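Local structure of Nrps/pks (Streptomyces albus, 4OPF) at residues G273-A278 against K308-V313; D288-E293 against P385-L390; C322-V327 against L375-A380; L348-R353 against L389-S394. The protein belongs to the ketosynthases, which extend polyketide chains by decarboxylative condensation, and probably serves the AT-less assembly line that makes oxazolomycin. All coordinates share one frame; numbering follows the deposited sequence.

Contact 1. Residues G273-A278 against K308-V313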
loop_
_atom_site.group_PDB
_atom_site.type_symbol
_atom_site.label_atom_id
_atom_site.label_comp_id
_atom_site.label_asym_id
_atom_site.label_seq_id
_atom_site.Cartn_x
_atom_site.Cartn_y
_atom_site.Cartn_z
ATOM N N GLY A 273 -18.258 8.520 7.004
ATOM C CA GLY A 273 -18.036 7.100 6.940
ATOM C C GLY A 273 -16.649 6.687 7.448
ATOM O O GLY A 273 -16.515 5.710 8.151
ATOM N N VAL A 274 -15.600 7.431 7.089
ATOM C CA VAL A 274 -14.255 7.017 7.468
ATOM C C VAL A 274 -14.098 7.193 8.967
ATOM O O VAL A 274 -13.463 6.379 9.647
ATOM C CB VAL A 274 -13.173 7.750 6.681
ATOM C CG1 VAL A 274 -12.928 9.152 7.224
ATOM C CG2 VAL A 274 -11.910 6.964 6.759
HETATM N N MSE A 275 -14.723 8.215 9.512
HETATM C CA MSE A 275 -14.610 8.416 10.967
HETATM C C MSE A 275 -15.418 7.359 11.708
HETATM O O MSE A 275 -14.926 6.788 12.680
HETATM C CB MSE A 275 -15.063 9.795 11.413
HETATM C CG MSE A 275 -14.180 10.920 10.849
HETATM SE SE MSE A 275 -14.603 12.665 11.691
HETATM C CE MSE A 275 -16.142 13.066 10.614
ATOM N N ALA A 276 -16.642 7.097 11.275
ATOM C CA ALA A 276 -17.443 6.034 11.894
ATOM C C ALA A 276 -16.793 4.671 11.784
ATOM O O ALA A 276 -16.831 3.879 12.719
ATOM C CB ALA A 276 -18.848 6.001 11.277
ATOM N N ARG A 277 -16.142 4.370 10.662
ATOM C CA ARG A 277 -15.413 3.120 10.538
ATOM C C ARG A 277 -14.242 3.006 11.487
ATOM O O ARG A 277 -14.000 1.943 12.086
ATOM C CB ARG A 277 -14.970 2.937 9.066
ATOM C CG ARG A 277 -14.205 1.669 8.767
ATOM C CD ARG A 277 -15.057 0.377 8.923
ATOM N NE ARG A 277 -14.141 -0.765 8.751
ATOM C CZ ARG A 277 -14.298 -1.965 9.289
ATOM N NH1 ARG A 277 -13.363 -2.893 9.086
ATOM N NH2 ARG A 277 -15.370 -2.226 10.038
ATOM N N ALA A 278 -13.444 4.048 11.629
ATOM C CA ALA A 278 -12.294 3.945 12.543
ATOM C C ALA A 278 -12.756 3.722 13.971
ATOM O O ALA A 278 -12.132 2.965 14.745
ATOM C CB ALA A 278 -11.430 5.187 12.505
ATOM N N LYS A 308 -19.408 19.799 10.822
ATOM C CA LYS A 308 -20.697 19.113 10.867
ATOM C C LYS A 308 -20.521 17.625 10.859
ATOM O O LYS A 308 -21.270 16.923 11.496
ATOM C CB LYS A 308 -21.544 19.515 9.673
ATOM C CG LYS A 308 -21.970 20.971 9.769
ATOM C CD LYS A 308 -22.855 21.362 8.588
ATOM C CE LYS A 308 -23.287 22.830 8.705
ATOM N NZ LYS A 308 -24.030 23.345 7.508
ATOM N N ALA A 309 -19.514 17.121 10.156
ATOM C CA ALA A 309 -19.333 15.674 10.097
ATOM C C ALA A 309 -18.823 15.130 11.437
ATOM O O ALA A 309 -19.272 14.051 11.915
ATOM C CB ALA A 309 -18.359 15.310 8.975
ATOM N N ILE A 310 -17.863 15.840 12.042
ATOM C CA ILE A 310 -17.457 15.542 13.440
ATOM C C ILE A 310 -18.648 15.515 14.434
ATOM O O ILE A 310 -18.839 14.529 15.155
ATOM C CB ILE A 310 -16.396 16.518 13.929
ATOM C CG1 ILE A 310 -15.106 16.232 13.122
ATOM C CG2 ILE A 310 -16.138 16.319 15.440
ATOM C CD1 ILE A 310 -14.070 17.341 13.235
ATOM N N ALA A 311 -19.463 16.547 14.417
ATOM C CA ALA A 311 -20.614 16.575 15.286
ATOM C C ALA A 311 -21.534 15.375 15.037
ATOM O O ALA A 311 -21.994 14.715 16.010
ATOM C CB ALA A 311 -21.386 17.882 15.134
ATOM N N ALA A 312 -21.780 15.054 13.761
ATOM C CA ALA A 312 -22.710 13.985 13.428
ATOM C C ALA A 312 -22.197 12.619 13.862
ATOM O O ALA A 312 -22.960 11.789 14.323
ATOM C CB ALA A 312 -23.067 13.992 11.942
ATOM N N VAL A 313 -20.914 12.381 13.760
ATOM C CA VAL A 313 -20.386 11.095 14.058
ATOM C C VAL A 313 -20.054 10.981 15.555
ATOM O O VAL A 313 -20.333 9.949 16.174
ATOM C CB VAL A 313 -19.100 10.817 13.264
ATOM C CG1 VAL A 313 -18.342 9.623 13.843
ATOM C CG2 VAL A 313 -19.414 10.529 11.810
#
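Selenomethionine Met275 starts out with CG beside its own backbone N and anti to the carbonyl carbon (chi1 -64°), runs on extended through chi2, and then bends at chi3 (-81°). That last turn lays the CE methyl on the backbone of the opposite helix, 3.5 Å from Ala309 C, with the CB methyl of Ala309 3.6 Å from the same CE. The selenium is met from another quarter: Ile310 CG1 sits 3.9 Å from Met275 SE, the two side chains crossing at about a right angle. These helices, 268-282 and 300-314, lie side by side on one face of the C-terminal half of the thiolase fold; 300-314 is the helix of the beta-alpha-beta crossover joining the neighbouring parallel strands 291-293 and 322-325. Their short segments run 9.8 Å apart at an angle of 36°. Farther along, Val313 points CG1 into the angle between Met275 and Ala276, 4.1 Å from Met275 CB and 4.0 Å from Ala276 N, while the CB methyl of the exposed Ala276 is 4.5 Å from Val313 CG1. Outside this pair, Met275 also touches His404 of strand 401-408. On the far side of helix 268-282, Arg277 forms a salt bridge with Asp178 of the second subunit.

Contact 2. Residues D288-E293 against P385-L390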
loop_
_atom_site.group_PDB
_atom_site.type_symbol
_atom_site.label_atom_id
_atom_site.label_comp_id
_atom_site.label_asym_id
_atom_site.label_seq_id
_atom_site.Cartn_x
_atom_site.Cartn_y
_atom_site.Cartn_z
ATOM N N ASP A 288 -16.129 8.858 24.325
ATOM C CA ASP A 288 -14.866 8.692 24.987
ATOM C C ASP A 288 -13.723 9.370 24.268
ATOM O O ASP A 288 -12.677 9.569 24.884
ATOM C CB ASP A 288 -14.548 7.218 25.190
ATOM C CG ASP A 288 -15.465 6.569 26.238
ATOM O OD1 ASP A 288 -15.921 7.247 27.150
ATOM O OD2 ASP A 288 -15.715 5.382 26.130
ATOM N N VAL A 289 -13.909 9.731 23.006
ATOM C CA VAL A 289 -12.846 10.437 22.254
ATOM C C VAL A 289 -12.979 11.917 22.625
ATOM O O VAL A 289 -13.967 12.550 22.321
ATOM C CB VAL A 289 -12.965 10.214 20.750
ATOM C CG1 VAL A 289 -11.874 10.943 19.978
ATOM C CG2 VAL A 289 -12.928 8.722 20.418
ATOM N N THR A 290 -11.943 12.423 23.263
ATOM C CA THR A 290 -11.910 13.726 23.907
ATOM C C THR A 290 -11.318 14.836 23.051
ATOM O O THR A 290 -11.662 16.017 23.238
ATOM C CB THR A 290 -11.090 13.588 25.194
ATOM O OG1 THR A 290 -11.744 12.640 26.017
ATOM C CG2 THR A 290 -10.910 14.877 25.960
ATOM N N TYR A 291 -10.430 14.488 22.134
ATOM C CA TYR A 291 -9.743 15.466 21.310
ATOM C C TYR A 291 -9.608 14.935 19.887
ATOM O O TYR A 291 -9.332 13.759 19.701
ATOM C CB TYR A 291 -8.344 15.682 21.867
ATOM C CG TYR A 291 -7.529 16.745 21.156
ATOM C CD1 TYR A 291 -7.637 18.053 21.535
ATOM C CD2 TYR A 291 -6.669 16.435 20.085
ATOM C CE1 TYR A 291 -6.918 19.053 20.934
ATOM C CE2 TYR A 291 -5.951 17.447 19.437
ATOM C CZ TYR A 291 -6.058 18.741 19.884
ATOM O OH TYR A 291 -5.355 19.798 19.330
ATOM N N ILE A 292 -9.813 15.792 18.897
ATOM C CA ILE A 292 -9.593 15.475 17.508
ATOM C C ILE A 292 -8.626 16.507 16.893
ATOM O O ILE A 292 -8.896 17.711 16.898
ATOM C CB ILE A 292 -10.899 15.512 16.747
ATOM C CG1 ILE A 292 -11.887 14.533 17.417
ATOM C CG2 ILE A 292 -10.722 15.169 15.292
ATOM C CD1 ILE A 292 -13.208 14.523 16.763
ATOM N N GLU A 293 -7.508 16.008 16.388
ATOM C CA GLU A 293 -6.666 16.737 15.460
ATOM C C GLU A 293 -7.355 16.681 14.075
ATOM O O GLU A 293 -7.324 15.673 13.379
ATOM C CB GLU A 293 -5.277 16.125 15.434
ATOM C CG GLU A 293 -4.328 16.619 14.305
ATOM C CD GLU A 293 -3.770 18.027 14.501
ATOM O OE1 GLU A 293 -3.950 18.571 15.645
ATOM O OE2 GLU A 293 -3.154 18.598 13.511
ATOM N N PRO A 385 -8.714 16.936 30.498
ATOM C CA PRO A 385 -9.948 17.039 31.250
ATOM C C PRO A 385 -10.312 15.730 31.924
ATOM O O PRO A 385 -9.631 14.743 31.767
ATOM C CB PRO A 385 -10.992 17.391 30.193
ATOM C CG PRO A 385 -10.381 17.145 28.879
ATOM C CD PRO A 385 -8.906 17.056 29.044
ATOM N N ASP A 386 -11.411 15.740 32.663
ATOM C CA ASP A 386 -11.884 14.564 33.377
ATOM C C ASP A 386 -12.691 13.713 32.379
ATOM O O ASP A 386 -13.908 13.760 32.339
ATOM C CB ASP A 386 -12.722 15.019 34.606
ATOM C CG ASP A 386 -13.034 13.883 35.565
ATOM O OD1 ASP A 386 -12.774 12.708 35.205
ATOM O OD2 ASP A 386 -13.552 14.168 36.674
ATOM N N ALA A 387 -11.974 12.952 31.552
ATOM C CA ALA A 387 -12.558 12.231 30.424
ATOM C C ALA A 387 -11.501 11.278 29.889
ATOM O O ALA A 387 -10.343 11.422 30.207
ATOM C CB ALA A 387 -12.977 13.224 29.350
ATOM N N PRO A 388 -11.898 10.275 29.094
ATOM C CA PRO A 388 -10.895 9.262 28.776
ATOM C C PRO A 388 -9.721 9.778 27.909
ATOM O O PRO A 388 -9.871 10.764 27.126
ATOM C CB PRO A 388 -11.698 8.189 28.035
ATOM C CG PRO A 388 -13.095 8.356 28.535
ATOM C CD PRO A 388 -13.274 9.808 28.835
ATOM N N LEU A 389 -8.579 9.094 28.045
ATOM C CA LEU A 389 -7.386 9.428 27.278
ATOM C C LEU A 389 -7.470 8.786 25.878
ATOM O O LEU A 389 -6.778 7.814 25.601
ATOM C CB LEU A 389 -6.129 8.961 27.995
ATOM C CG LEU A 389 -5.571 9.904 29.036
ATOM C CD1 LEU A 389 -4.496 9.177 29.844
ATOM C CD2 LEU A 389 -4.987 11.146 28.365
ATOM N N LEU A 390 -8.333 9.346 25.049
ATOM C CA LEU A 390 -8.527 8.945 23.691
ATOM C C LEU A 390 -8.605 10.194 22.813
ATOM O O LEU A 390 -9.208 11.197 23.195
ATOM C CB LEU A 390 -9.815 8.160 23.524
ATOM C CG LEU A 390 -9.772 6.721 24.019
ATOM C CD1 LEU A 390 -11.142 6.279 24.473
ATOM C CD2 LEU A 390 -9.345 5.754 22.929
#
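Thr290 grips the incoming loop with two hydrogen bonds, one from its backbone and one from its side chain. Its amide donates to Leu390 O at 3.0 Å, nearly straight at 164°. Its hydroxyl OG1 donates to Pro388 O at 2.9 Å, lying in the carbonyl plane. With OG1 anti to the carbonyl carbon (chi1 -61°), the hydroxyl faces Pro388 and the methyl reaches out to the Pro385 ring, CG2 to CG 3.7 Å. A valine here would remove the hydroxyl and would probably leave Pro388 O leaning on its other donors, with the loop less firmly tied to the strand. Next to this, Asp288 crosses Pro388 at about a right angle, OD1 coming within 3.3 Å of ring atom CG. Leu390 packs against the same aspartate, its CD1 3.6 Å from Asp288 CB and its CB 3.5 Å from the backbone Asp288 O. One step outward, Trp384 NE1 also donates to Pro388 O, and a weak bond from Leu390 N closes an inverse gamma turn centred on Leu389, which turns the loop toward its strand. Arg315 NH2 takes hold of Val289 O, and Tyr314 packs on the Val289 side chain. From here the chain pairs on in parallel, Tyr291 and Glu293 bonding to Ala392: this is where strands 291-293 and 390-396 come together in the C-terminal sheet of the thiolase fold.

Contact 3. Residues C322-V327 against L375-A380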
loop_
_atom_site.group_PDB
_atom_site.type_symbol
_atom_site.label_atom_id
_atom_site.label_comp_id
_atom_site.label_asym_id
_atom_site.label_seq_id
_atom_site.Cartn_x
_atom_site.Cartn_y
_atom_site.Cartn_z
ATOM N N CYS A 322 -16.095 18.156 23.158
ATOM C CA CYS A 322 -15.120 17.590 22.221
ATOM C C CYS A 322 -14.178 18.693 21.793
ATOM O O CYS A 322 -14.608 19.660 21.197
ATOM C CB CYS A 322 -15.786 16.974 20.995
ATOM S SG CYS A 322 -14.645 15.977 19.956
ATOM N N SER A 323 -12.897 18.520 22.113
ATOM C CA SER A 323 -11.892 19.498 21.872
ATOM C C SER A 323 -11.198 19.305 20.506
ATOM O O SER A 323 -10.791 18.212 20.180
ATOM C CB SER A 323 -10.925 19.430 23.040
ATOM O OG SER A 323 -10.026 20.486 22.932
ATOM N N LEU A 324 -11.161 20.343 19.684
ATOM C CA LEU A 324 -10.635 20.284 18.322
ATOM C C LEU A 324 -9.381 21.111 18.212
ATOM O O LEU A 324 -9.275 22.193 18.804
ATOM C CB LEU A 324 -11.629 20.845 17.302
ATOM C CG LEU A 324 -13.037 20.252 17.318
ATOM C CD1 LEU A 324 -13.827 20.707 16.116
ATOM C CD2 LEU A 324 -13.022 18.750 17.327
ATOM N N GLY A 325 -8.457 20.616 17.418
ATOM C CA GLY A 325 -7.238 21.300 17.117
ATOM C C GLY A 325 -6.631 21.031 15.734
ATOM O O GLY A 325 -7.207 20.338 14.868
ATOM N N SER A 326 -5.488 21.670 15.519
ATOM C CA SER A 326 -4.685 21.512 14.320
ATOM C C SER A 326 -3.274 22.002 14.525
ATOM O O SER A 326 -3.100 23.114 15.036
ATOM C CB SER A 326 -5.327 22.370 13.199
ATOM O OG SER A 326 -4.507 22.324 12.033
ATOM N N VAL A 327 -2.268 21.307 13.955
ATOM C CA VAL A 327 -0.886 21.754 13.989
ATOM C C VAL A 327 -0.589 22.778 12.941
ATOM O O VAL A 327 0.492 23.378 12.951
ATOM C CB VAL A 327 0.176 20.642 13.741
ATOM C CG1 VAL A 327 0.169 19.695 14.866
ATOM C CG2 VAL A 327 -0.085 19.832 12.487
ATOM N N LEU A 375 -18.668 21.068 20.457
ATOM C CA LEU A 375 -17.315 21.160 19.921
ATOM C C LEU A 375 -16.672 22.427 20.540
ATOM O O LEU A 375 -17.328 23.431 20.679
ATOM C CB LEU A 375 -17.321 21.293 18.408
ATOM C CG LEU A 375 -18.125 20.251 17.669
ATOM C CD1 LEU A 375 -17.949 20.328 16.153
ATOM C CD2 LEU A 375 -17.803 18.866 18.185
ATOM N N ARG A 376 -15.397 22.374 20.890
ATOM C CA ARG A 376 -14.718 23.565 21.337
ATOM C C ARG A 376 -13.226 23.582 20.924
ATOM O O ARG A 376 -12.655 22.552 20.535
ATOM C CB ARG A 376 -14.834 23.666 22.846
ATOM C CG ARG A 376 -14.145 22.537 23.590
ATOM C CD ARG A 376 -14.290 22.668 25.107
ATOM N NE ARG A 376 -14.030 24.058 25.538
ATOM C CZ ARG A 376 -12.847 24.536 25.914
ATOM N NH1 ARG A 376 -11.781 23.755 25.963
ATOM N NH2 ARG A 376 -12.726 25.809 26.226
ATOM N N PHE A 377 -12.618 24.757 21.026
ATOM C CA PHE A 377 -11.210 24.967 20.748
ATOM C C PHE A 377 -10.486 25.438 22.018
ATOM O O PHE A 377 -10.816 26.497 22.503
ATOM C CB PHE A 377 -11.069 26.091 19.751
ATOM C CG PHE A 377 -11.630 25.803 18.395
ATOM C CD1 PHE A 377 -11.307 24.640 17.718
ATOM C CD2 PHE A 377 -12.440 26.756 17.761
ATOM C CE1 PHE A 377 -11.812 24.401 16.453
ATOM C CE2 PHE A 377 -12.950 26.524 16.494
ATOM C CZ PHE A 377 -12.635 25.338 15.848
ATOM N N GLU A 378 -9.536 24.668 22.556
ATOM C CA GLU A 378 -8.786 25.078 23.718
ATOM C C GLU A 378 -7.809 26.196 23.350
ATOM O O GLU A 378 -7.139 26.133 22.330
ATOM C CB GLU A 378 -8.028 23.884 24.289
ATOM C CG GLU A 378 -7.389 24.110 25.647
ATOM C CD GLU A 378 -8.252 24.927 26.632
ATOM O OE1 GLU A 378 -9.285 24.413 27.121
ATOM O OE2 GLU A 378 -7.881 26.070 26.943
ATOM N N ARG A 379 -7.736 27.218 24.165
ATOM C CA ARG A 379 -6.836 28.311 23.916
ATOM C C ARG A 379 -5.591 28.216 24.804
ATOM O O ARG A 379 -4.619 28.909 24.552
ATOM C CB ARG A 379 -7.544 29.618 24.170
ATOM C CG ARG A 379 -8.843 29.840 23.389
ATOM C CD ARG A 379 -8.518 30.271 21.960
ATOM N NE ARG A 379 -9.633 30.065 21.023
ATOM C CZ ARG A 379 -9.534 30.086 19.691
ATOM N NH1 ARG A 379 -8.361 30.305 19.079
ATOM N NH2 ARG A 379 -10.627 29.876 18.959
ATOM N N ALA A 380 -5.616 27.398 25.853
ATOM C CA ALA A 380 -4.471 27.309 26.758
ATOM C C ALA A 380 -3.899 25.894 26.778
ATOM O O ALA A 380 -4.549 24.970 26.345
ATOM C CB ALA A 380 -4.898 27.688 28.152
HETATM O O HOH W 1 -10.464 21.607 25.463
HETATM O O HOH W 2 -8.514 22.470 21.225
#
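Phe377 turns its ring edge-on to Leu324: CD1 lies 3.4 Å from Leu324 O, with that oxygen in the ring plane, and CE1 is 3.7 Å from Leu324 CB. The bond from CA to CB of Phe377 leaves away from the other strand, and the ring is brought back by chi1 (-66°), which sets CG beside the backbone N. Phe358 stacks on the ring, and Phe370 meets it at a slant. An alanine at this position would probably open a gap against Leu324 CB and leave Phe358 without its stacking mate. On the side where Cys322 points, Leu375 spreads its two methyls: CD2 rests on Cys322 CB at 3.9 Å, while CD1 meets Leu324 CD1. Arg376 points the other way, as does Ser323. Arg376 CG is wedged between backbone N and carbonyl carbon (chi1 64°), and a bend at chi3 carries the guanidinium round to Glu378; for the Glu378 conformer given, of two deposited, NH1 to OE1 is a 2.8 Å salt bridge. Ser323 OG bonds two waters, one of them also donating to Leu324 O and accepting from Glu378 N. Underneath, the backbones are zipped by Arg376 N to Cys322 O and Leu324 N to Arg376 O, both 2.8 Å. The pairing is that of a short parallel edge: strand 375-376 forms one edge of this chain's thiolase-type sheet, laid against 322-325.

Contact 4. Residues L348-R353 against L389-S394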
loop_
_atom_site.group_PDB
_atom_site.type_symbol
_atom_site.label_atom_id
_atom_site.label_comp_id
_atom_site.label_asym_id
_atom_site.label_seq_id
_atom_site.Cartn_x
_atom_site.Cartn_y
_atom_site.Cartn_z
ATOM N N LEU A 348 2.081 12.708 21.686
ATOM C CA LEU A 348 2.703 13.497 22.736
ATOM C C LEU A 348 1.682 14.063 23.762
ATOM O O LEU A 348 1.944 14.095 24.980
ATOM C CB LEU A 348 3.504 14.629 22.117
ATOM C CG LEU A 348 4.757 14.197 21.376
ATOM C CD1 LEU A 348 5.355 15.395 20.657
ATOM C CD2 LEU A 348 5.772 13.659 22.361
HETATM N N MSE A 349 0.546 14.521 23.271
HETATM C CA MSE A 349 -0.544 14.981 24.153
HETATM C C MSE A 349 -0.987 13.898 25.082
HETATM O O MSE A 349 -1.153 14.138 26.268
HETATM C CB MSE A 349 -1.720 15.442 23.330
HETATM C CG MSE A 349 -1.470 16.886 22.859
HETATM SE SE MSE A 349 -2.958 17.451 21.683
HETATM C CE MSE A 349 -4.391 16.788 22.826
ATOM N N LEU A 350 -1.219 12.696 24.548
ATOM C CA LEU A 350 -1.684 11.533 25.335
ATOM C C LEU A 350 -0.663 11.104 26.373
ATOM O O LEU A 350 -0.978 10.909 27.556
ATOM C CB LEU A 350 -2.024 10.348 24.423
ATOM C CG LEU A 350 -3.265 10.514 23.565
ATOM C CD1 LEU A 350 -3.262 9.460 22.454
ATOM C CD2 LEU A 350 -4.540 10.388 24.398
ATOM N N ARG A 351 0.589 11.055 25.952
ATOM C CA ARG A 351 1.686 10.757 26.840
ATOM C C ARG A 351 1.849 11.792 27.956
ATOM O O ARG A 351 2.095 11.404 29.087
ATOM C CB ARG A 351 2.980 10.667 26.013
ATOM C CG ARG A 351 4.120 10.017 26.717
ATOM C CD ARG A 351 5.280 9.757 25.759
ATOM N NE ARG A 351 6.426 10.621 26.012
ATOM C CZ ARG A 351 7.460 10.767 25.183
ATOM N NH1 ARG A 351 7.515 10.131 24.017
ATOM N NH2 ARG A 351 8.442 11.586 25.515
ATOM N N ASN A 352 1.792 13.093 27.643
ATOM C CA ASN A 352 1.917 14.120 28.678
ATOM C C ASN A 352 0.602 14.450 29.374
ATOM O O ASN A 352 0.594 15.271 30.268
ATOM C CB ASN A 352 2.476 15.396 28.103
ATOM C CG ASN A 352 3.920 15.239 27.662
ATOM O OD1 ASN A 352 4.775 15.230 28.498
ATOM N ND2 ASN A 352 4.184 15.172 26.369
ATOM N N ARG A 353 -0.501 13.841 28.933
ATOM C CA ARG A 353 -1.853 14.108 29.449
ATOM C C ARG A 353 -2.181 15.596 29.447
ATOM O O ARG A 353 -2.522 16.169 30.473
ATOM C CB ARG A 353 -2.026 13.511 30.851
ATOM C CG ARG A 353 -1.761 12.023 30.839
ATOM C CD ARG A 353 -1.692 11.383 32.209
ATOM N NE ARG A 353 -1.281 9.985 32.023
ATOM C CZ ARG A 353 -1.221 9.044 32.975
ATOM N NH1 ARG A 353 -1.550 9.324 34.237
ATOM N NH2 ARG A 353 -0.834 7.803 32.654
ATOM N N LEU A 389 -8.579 9.094 28.045
ATOM C CA LEU A 389 -7.386 9.428 27.278
ATOM C C LEU A 389 -7.470 8.786 25.878
ATOM O O LEU A 389 -6.778 7.814 25.601
ATOM C CB LEU A 389 -6.129 8.961 27.995
ATOM C CG LEU A 389 -5.571 9.904 29.036
ATOM C CD1 LEU A 389 -4.496 9.177 29.844
ATOM C CD2 LEU A 389 -4.987 11.146 28.365
ATOM N N LEU A 390 -8.333 9.346 25.049
ATOM C CA LEU A 390 -8.527 8.945 23.691
ATOM C C LEU A 390 -8.605 10.194 22.813
ATOM O O LEU A 390 -9.208 11.197 23.195
ATOM C CB LEU A 390 -9.815 8.160 23.524
ATOM C CG LEU A 390 -9.772 6.721 24.019
ATOM C CD1 LEU A 390 -11.142 6.279 24.473
ATOM C CD2 LEU A 390 -9.345 5.754 22.929
ATOM N N ALA A 391 -7.943 10.105 21.667
ATOM C CA ALA A 391 -7.867 11.148 20.671
ATOM C C ALA A 391 -7.898 10.575 19.251
ATOM O O ALA A 391 -7.658 9.383 19.029
ATOM C CB ALA A 391 -6.605 11.978 20.899
ATOM N N ALA A 392 -8.252 11.410 18.295
ATOM C CA ALA A 392 -8.327 11.002 16.908
ATOM C C ALA A 392 -7.638 12.029 16.014
ATOM O O ALA A 392 -7.398 13.190 16.425
ATOM C CB ALA A 392 -9.742 10.807 16.461
ATOM N N VAL A 393 -7.289 11.576 14.808
ATOM C CA VAL A 393 -6.560 12.347 13.824
ATOM C C VAL A 393 -7.165 12.085 12.477
ATOM O O VAL A 393 -7.382 10.964 12.103
ATOM C CB VAL A 393 -5.098 11.947 13.754
ATOM C CG1 VAL A 393 -4.342 12.908 12.822
ATOM C CG2 VAL A 393 -4.432 12.059 15.097
ATOM N N SER A 394 -7.429 13.140 11.728
ATOM C CA SER A 394 -8.032 13.052 10.440
ATOM C C SER A 394 -7.125 13.596 9.392
ATOM O O SER A 394 -6.450 14.600 9.609
ATOM C CB SER A 394 -9.270 13.911 10.405
ATOM O OG SER A 394 -10.281 13.309 11.190
#
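Leu350 and Leu389 carry an apolar helix-on-sheet contact, in which the last turn of helix 338-352 packs on the start of strand 390-396. In the layered thiolase fold this helix belongs to the central layer, on the sheet face opposite the one that helices 268-282 and 300-314 cover. The main touch is made by one methyl. Leu350 CD2 sits 3.6 Å from Leu389 O, so it lies on the backbone just ahead of the strand as much as on side chains, and the same methyl is 4.1 Å from Leu389 CD2 and 4.4 Å from Ala391 CB. Although the bond from CA to CB of Leu350 is not aimed at the strand, its chi1 of -70° swings CG beside the backbone N and brings the tip nearer. Leu389 uses its second methyl on another partner: CD1 is 4.0 Å from Arg353 NE, the two side chains crossing at about a right angle. That arginine is poorly ordered, so its grip is probably loose. Trp384 packs on Leu389 too, and Leu407 of strand 401-408 touches Leu350. Arg353 itself, with positive phi, is the C-prime residue of the Schellman motif that ends the helix. Near this end, Asn352 folds back on the preceding turn: its backbone N and its side-chain ND2 both donate to Leu348 O at 2.8 Å, one from each face of that carbonyl.

Overall arrangement
Contacts 2, 3 and 4 gather on one mixed sheet, in which strands 390-396, 291-293, 322-325 and 375-376 follow one another to the edge. Contacts 2 and 4 share Leu389 and Leu390, their centres about 7 Å apart; the centre of contact 3, nested inside the loop contact 2 closes, lies about 11 Å from that of contact 2. Contact 1 stands on the outer helices, its centre about 15 Å from that of contact 2, yet Ile310 reaches Ile292 and Leu375. Along the chain contact 1 interleaves with 2 and 3 with 4, contact 1 closing before 3 and 4 open. Contact 1 thus lies on one side of the sheet, contact 4 on the other.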